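Local coordinates for putative cytoplasmic protein (Salmonella typhimurium, PDB 2GK3) that is of unknown function but forms a hexamer and is probably related to the class I glutamine amidotransferases, at residues I16-H21 with E40-L45; G125-F130 with S228-T233. One frame throughout, in Å; residues are numbered along the deposited sequence.

How the contacts relate
Contacts 1 and 2 lie side by side in the chain, both within its glutamine amidotransferase-like region, their centres about 11 Å apart, and follow one another along the chain. They meet where Ser228 OG lies 2.7 Å from Gly41 O, probably as a hydrogen bond, tying the strand-to-helix connection 40-45 to the loop 228-233. The same hydroxyl packs 3.9 Å from Ala42 CA, while Glu18 OE1 stands 4.1 Å from Ser228 OG. A glycerol, probably from the crystallisation liquor, is bound at contact 2 by His230 ND1 and the backbone N of Trp231; it may mark a pocket. Both contacts also approach neighbouring subunits of the hexamer.

Contact 1 of 2, residues I16-H21 with E40-L45; sequences IGESWH and EGATWL
Trp20 lays the far end of its indole against the backbone of Gly41, with Trp20 CH2 3.4 Å from Gly41 CA in an oblique approach. Its CG sits between the backbone N and the carbonyl carbon (chi1 54°), a setting that swings the six-membered ring back along the chain to the glycine, while NE1 is held by Glu39. Glu18 comes to the same connection with its aliphatic part: Glu18 CG packs 3.6 Å from Ala42 CB. A bend at chi2 (-67°) carries the carboxylate past the methyl group, and Glu18 OE1 ends 3.4 Å from Gly41 C. Ser84 binds OE2, and Asp226 lies close to it. Here, at the open end of the hairpin of strands 12-28 and 31-40, the first strand is interrupted at Glu18 and the second leads into helix 43-51. Ser19 and Glu40 form an antiparallel non-hydrogen-bonded pair, their side chains on one face. Next to it, Gly41 N donates a nearly straight 2.7 Å bond to Glu18 O from above the carbonyl plane. A water donates to that same oxygen and accepts from the N of Ala42, the N-cap position of helix 43-51.

Contact 2 of 2, residues G125-F130 with S228-T233; sequences GGYLSF and SPHWGT
Tyr127 and Trp231 both carry CG beside the backbone N and anti to the carbonyl carbon (chi1 -80° and -78°), and these settings bring their rings together between the two loops. The tyrosine presents an edge to one face of the indole in an offset edge-to-face stack, the planes at 72° and the centroid of the tyrosine ring 5.5 Å from that of the six-membered indole ring. Tyr127 CE1 makes the nearest approach of this pair, 3.6 Å from Trp231 CZ2, and CD1 follows it over the rim. Farther round the indole, Trp231 CZ3 reaches Gly126 CA at 3.7 Å, so the tryptophan touches the backbone at the start of the type I turn 126-129 as well as the side chain that the turn carries.

His230 follows a cis peptide bond from Pro229. The histidine side chain runs at about a right angle to that of Tyr127, and His230 CE1 lies 3.4 Å from Tyr127 OH, which sits at the imidazole edge near its plane. Trp231 CD1 lies over one face of the imidazole, toward its rim. Glu160 reaches both larger aromatics, OE1 accepting from Trp231 NE1 and so giving the buried indole N-H a partner, OE2 making a weak hydrogen bond with Tyr127 OH, while Arg158 adds a cation-pi contact to the tyrosine ring.

Phe98 of a neighbouring subunit meets His230 edge-to-face, and Phe33 of another does the same with Tyr127, placing the cluster close to the hexamer interfaces. Within the chain, the contact joins the loops that follow the neighbouring parallel strands 120-124 and 218-223, the second leading into helix 234-237, with strands 158-161 and 185-194 packed against the tryptophan.

Contact 1 of 2, residues I16-H21 with E40-L45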
# COMPACT_ATOMS: atom_id res chain seq x y z
N ILE E 16 -9.46 -22.06 13.80
CA ILE E 16 -9.45 -20.65 13.46
C ILE E 16 -8.13 -20.21 12.83
O ILE E 16 -7.03 -20.49 13.34
CB ILE E 16 -9.78 -19.77 14.68
CG1 ILE E 16 -10.99 -20.31 15.45
CG2 ILE E 16 -10.02 -18.34 14.24
CD1 ILE E 16 -11.29 -19.56 16.76
N GLY E 17 -8.23 -19.53 11.70
CA GLY E 17 -7.09 -18.80 11.16
C GLY E 17 -6.64 -19.33 9.83
O GLY E 17 -7.46 -19.71 9.03
N GLU E 18 -5.33 -19.33 9.61
CA GLU E 18 -4.73 -19.94 8.40
C GLU E 18 -5.31 -19.44 7.07
O GLU E 18 -5.46 -20.20 6.12
CB GLU E 18 -4.75 -21.48 8.49
CG GLU E 18 -3.71 -22.06 9.42
CD GLU E 18 -2.28 -21.84 8.95
OE1 GLU E 18 -2.05 -21.64 7.73
OE2 GLU E 18 -1.37 -21.87 9.80
N SER E 19 -5.62 -18.14 7.03
CA SER E 19 -6.03 -17.50 5.79
C SER E 19 -5.46 -16.09 5.70
O SER E 19 -5.17 -15.47 6.73
CB SER E 19 -7.55 -17.46 5.69
OG SER E 19 -8.09 -16.70 6.74
N TRP E 20 -5.29 -15.60 4.48
CA TRP E 20 -4.75 -14.28 4.27
C TRP E 20 -5.16 -13.70 2.91
O TRP E 20 -5.55 -14.44 2.00
CB TRP E 20 -3.22 -14.27 4.43
CG TRP E 20 -2.55 -15.28 3.58
CD1 TRP E 20 -2.23 -15.14 2.26
CD2 TRP E 20 -2.13 -16.59 3.96
NE1 TRP E 20 -1.62 -16.28 1.80
CE2 TRP E 20 -1.55 -17.19 2.82
CE3 TRP E 20 -2.17 -17.32 5.15
CZ2 TRP E 20 -1.03 -18.48 2.84
CZ3 TRP E 20 -1.66 -18.59 5.17
CH2 TRP E 20 -1.10 -19.16 4.02
N HIS E 21 -5.04 -12.37 2.78
CA HIS E 21 -5.41 -11.62 1.59
C HIS E 21 -4.21 -10.75 1.16
O HIS E 21 -4.01 -9.66 1.71
CB HIS E 21 -6.59 -10.67 1.90
CG HIS E 21 -7.94 -11.33 1.93
ND1 HIS E 21 -8.52 -11.79 3.09
CD2 HIS E 21 -8.85 -11.55 0.95
CE1 HIS E 21 -9.72 -12.29 2.82
NE2 HIS E 21 -9.94 -12.16 1.52
N GLU E 40 -5.71 -19.90 1.43
CA GLU E 40 -5.87 -20.56 2.71
C GLU E 40 -4.68 -21.47 2.91
O GLU E 40 -4.25 -22.14 1.97
CB GLU E 40 -7.18 -21.31 2.76
CG GLU E 40 -8.33 -20.34 2.78
CD GLU E 40 -9.68 -21.00 2.85
OE1 GLU E 40 -10.65 -20.26 3.11
OE2 GLU E 40 -9.78 -22.22 2.65
N GLY E 41 -4.14 -21.49 4.13
CA GLY E 41 -2.82 -22.04 4.39
C GLY E 41 -2.75 -23.46 4.92
O GLY E 41 -1.68 -24.07 4.85
N ALA E 42 -3.88 -23.96 5.43
CA ALA E 42 -3.93 -25.28 6.09
C ALA E 42 -4.86 -26.31 5.42
O ALA E 42 -5.35 -27.23 6.08
CB ALA E 42 -4.24 -25.13 7.58
N THR E 43 -5.09 -26.17 4.12
CA THR E 43 -5.94 -27.10 3.37
C THR E 43 -5.53 -28.57 3.60
O THR E 43 -6.38 -29.42 3.89
CB THR E 43 -5.98 -26.70 1.86
OG1 THR E 43 -6.43 -25.34 1.76
CG2 THR E 43 -6.94 -27.59 1.05
N TRP E 44 -4.23 -28.85 3.52
CA TRP E 44 -3.68 -30.18 3.81
C TRP E 44 -4.05 -30.71 5.20
O TRP E 44 -4.64 -31.80 5.32
CB TRP E 44 -2.16 -30.17 3.65
CG TRP E 44 -1.49 -31.49 3.97
CD1 TRP E 44 -0.52 -31.71 4.90
CD2 TRP E 44 -1.75 -32.77 3.35
NE1 TRP E 44 -0.14 -33.04 4.90
CE2 TRP E 44 -0.88 -33.70 3.96
CE3 TRP E 44 -2.61 -33.20 2.33
CZ2 TRP E 44 -0.85 -35.06 3.59
CZ3 TRP E 44 -2.59 -34.54 1.96
CH2 TRP E 44 -1.71 -35.45 2.59
N LEU E 45 -3.68 -29.96 6.23
CA LEU E 45 -3.99 -30.34 7.59
C LEU E 45 -5.48 -30.64 7.74
O LEU E 45 -5.85 -31.69 8.24
CB LEU E 45 -3.60 -29.22 8.55
CG LEU E 45 -3.22 -29.53 10.01
CD1 LEU E 45 -3.63 -28.38 10.91
CD2 LEU E 45 -3.77 -30.84 10.55
O HOH W 1 -6.77 -22.96 5.49

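Contact 2 of 2, residues G125-F130 with S228-T233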
# COMPACT_ATOMS: atom_id res chain seq x y z
N GLY E 125 2.20 -22.48 15.93
CA GLY E 125 3.13 -21.39 15.66
C GLY E 125 3.15 -20.82 14.26
O GLY E 125 2.70 -21.47 13.30
N GLY E 126 3.69 -19.61 14.13
CA GLY E 126 3.75 -18.90 12.86
C GLY E 126 3.98 -17.41 13.03
O GLY E 126 4.19 -16.94 14.16
N TYR E 127 3.94 -16.66 11.92
CA TYR E 127 4.23 -15.23 11.93
C TYR E 127 3.14 -14.45 12.67
O TYR E 127 3.44 -13.43 13.27
CB TYR E 127 4.40 -14.70 10.50
CG TYR E 127 5.77 -14.97 9.84
CD1 TYR E 127 6.63 -15.97 10.31
CD2 TYR E 127 6.19 -14.22 8.75
CE1 TYR E 127 7.87 -16.22 9.71
CE2 TYR E 127 7.42 -14.45 8.14
CZ TYR E 127 8.26 -15.46 8.62
OH TYR E 127 9.48 -15.68 8.02
N LEU E 128 1.89 -14.96 12.65
CA LEU E 128 0.78 -14.32 13.40
C LEU E 128 0.26 -15.15 14.56
O LEU E 128 -0.90 -15.09 14.93
CB LEU E 128 -0.34 -13.78 12.46
CG LEU E 128 0.35 -12.44 12.17
CD1 LEU E 128 0.86 -12.21 10.76
CD2 LEU E 128 -0.21 -11.18 12.85
N SER E 129 1.18 -15.95 15.11
CA SER E 129 0.96 -16.68 16.34
C SER E 129 1.96 -16.19 17.41
O SER E 129 2.99 -15.59 17.09
CB SER E 129 1.16 -18.17 16.08
OG SER E 129 0.10 -18.74 15.33
N PHE E 130 1.63 -16.46 18.68
CA PHE E 130 2.45 -16.12 19.84
C PHE E 130 2.81 -14.63 19.81
O PHE E 130 1.91 -13.78 19.89
CB PHE E 130 3.65 -17.07 19.97
CG PHE E 130 3.23 -18.52 20.15
CD1 PHE E 130 2.59 -18.92 21.33
CD2 PHE E 130 3.40 -19.45 19.12
CE1 PHE E 130 2.15 -20.26 21.49
CE2 PHE E 130 2.96 -20.78 19.26
CZ PHE E 130 2.34 -21.19 20.43
N SER E 228 2.28 -25.71 8.24
CA SER E 228 2.33 -25.42 6.82
C SER E 228 3.65 -24.72 6.46
O SER E 228 4.36 -24.24 7.35
CB SER E 228 1.15 -24.50 6.47
OG SER E 228 -0.10 -25.10 6.74
N PRO E 229 3.96 -24.61 5.14
CA PRO E 229 5.16 -23.89 4.67
C PRO E 229 5.11 -22.42 5.08
O PRO E 229 4.02 -21.93 5.33
CB PRO E 229 5.07 -23.99 3.15
CG PRO E 229 4.16 -25.15 2.87
CD PRO E 229 3.18 -25.15 4.01
N HIS E 230 6.26 -21.73 5.16
CA HIS E 230 7.58 -22.37 4.90
C HIS E 230 8.24 -23.11 6.08
O HIS E 230 9.12 -23.92 5.89
CB HIS E 230 8.57 -21.41 4.21
CG HIS E 230 9.29 -20.48 5.15
ND1 HIS E 230 8.66 -19.46 5.83
CD2 HIS E 230 10.60 -20.40 5.48
CE1 HIS E 230 9.55 -18.80 6.56
NE2 HIS E 230 10.73 -19.36 6.36
N TRP E 231 7.79 -22.83 7.31
CA TRP E 231 8.36 -23.48 8.50
C TRP E 231 8.07 -24.97 8.55
O TRP E 231 8.96 -25.77 8.87
CB TRP E 231 7.84 -22.83 9.76
CG TRP E 231 8.50 -21.56 10.09
CD1 TRP E 231 9.46 -20.90 9.37
CD2 TRP E 231 8.21 -20.73 11.22
NE1 TRP E 231 9.80 -19.73 10.00
CE2 TRP E 231 9.06 -19.61 11.15
CE3 TRP E 231 7.33 -20.84 12.32
CZ2 TRP E 231 9.04 -18.59 12.11
CZ3 TRP E 231 7.32 -19.82 13.28
CH2 TRP E 231 8.15 -18.72 13.16
N GLY E 232 6.81 -25.34 8.29
CA GLY E 232 6.44 -26.74 8.10
C GLY E 232 6.90 -27.17 6.71
O GLY E 232 6.43 -26.65 5.71
N THR E 233 7.85 -28.10 6.65
CA THR E 233 8.41 -28.53 5.37
C THR E 233 7.52 -29.55 4.68
O THR E 233 6.71 -30.20 5.32
CB THR E 233 9.80 -29.13 5.52
OG1 THR E 233 9.74 -30.21 6.46
CG2 THR E 233 10.78 -28.07 5.98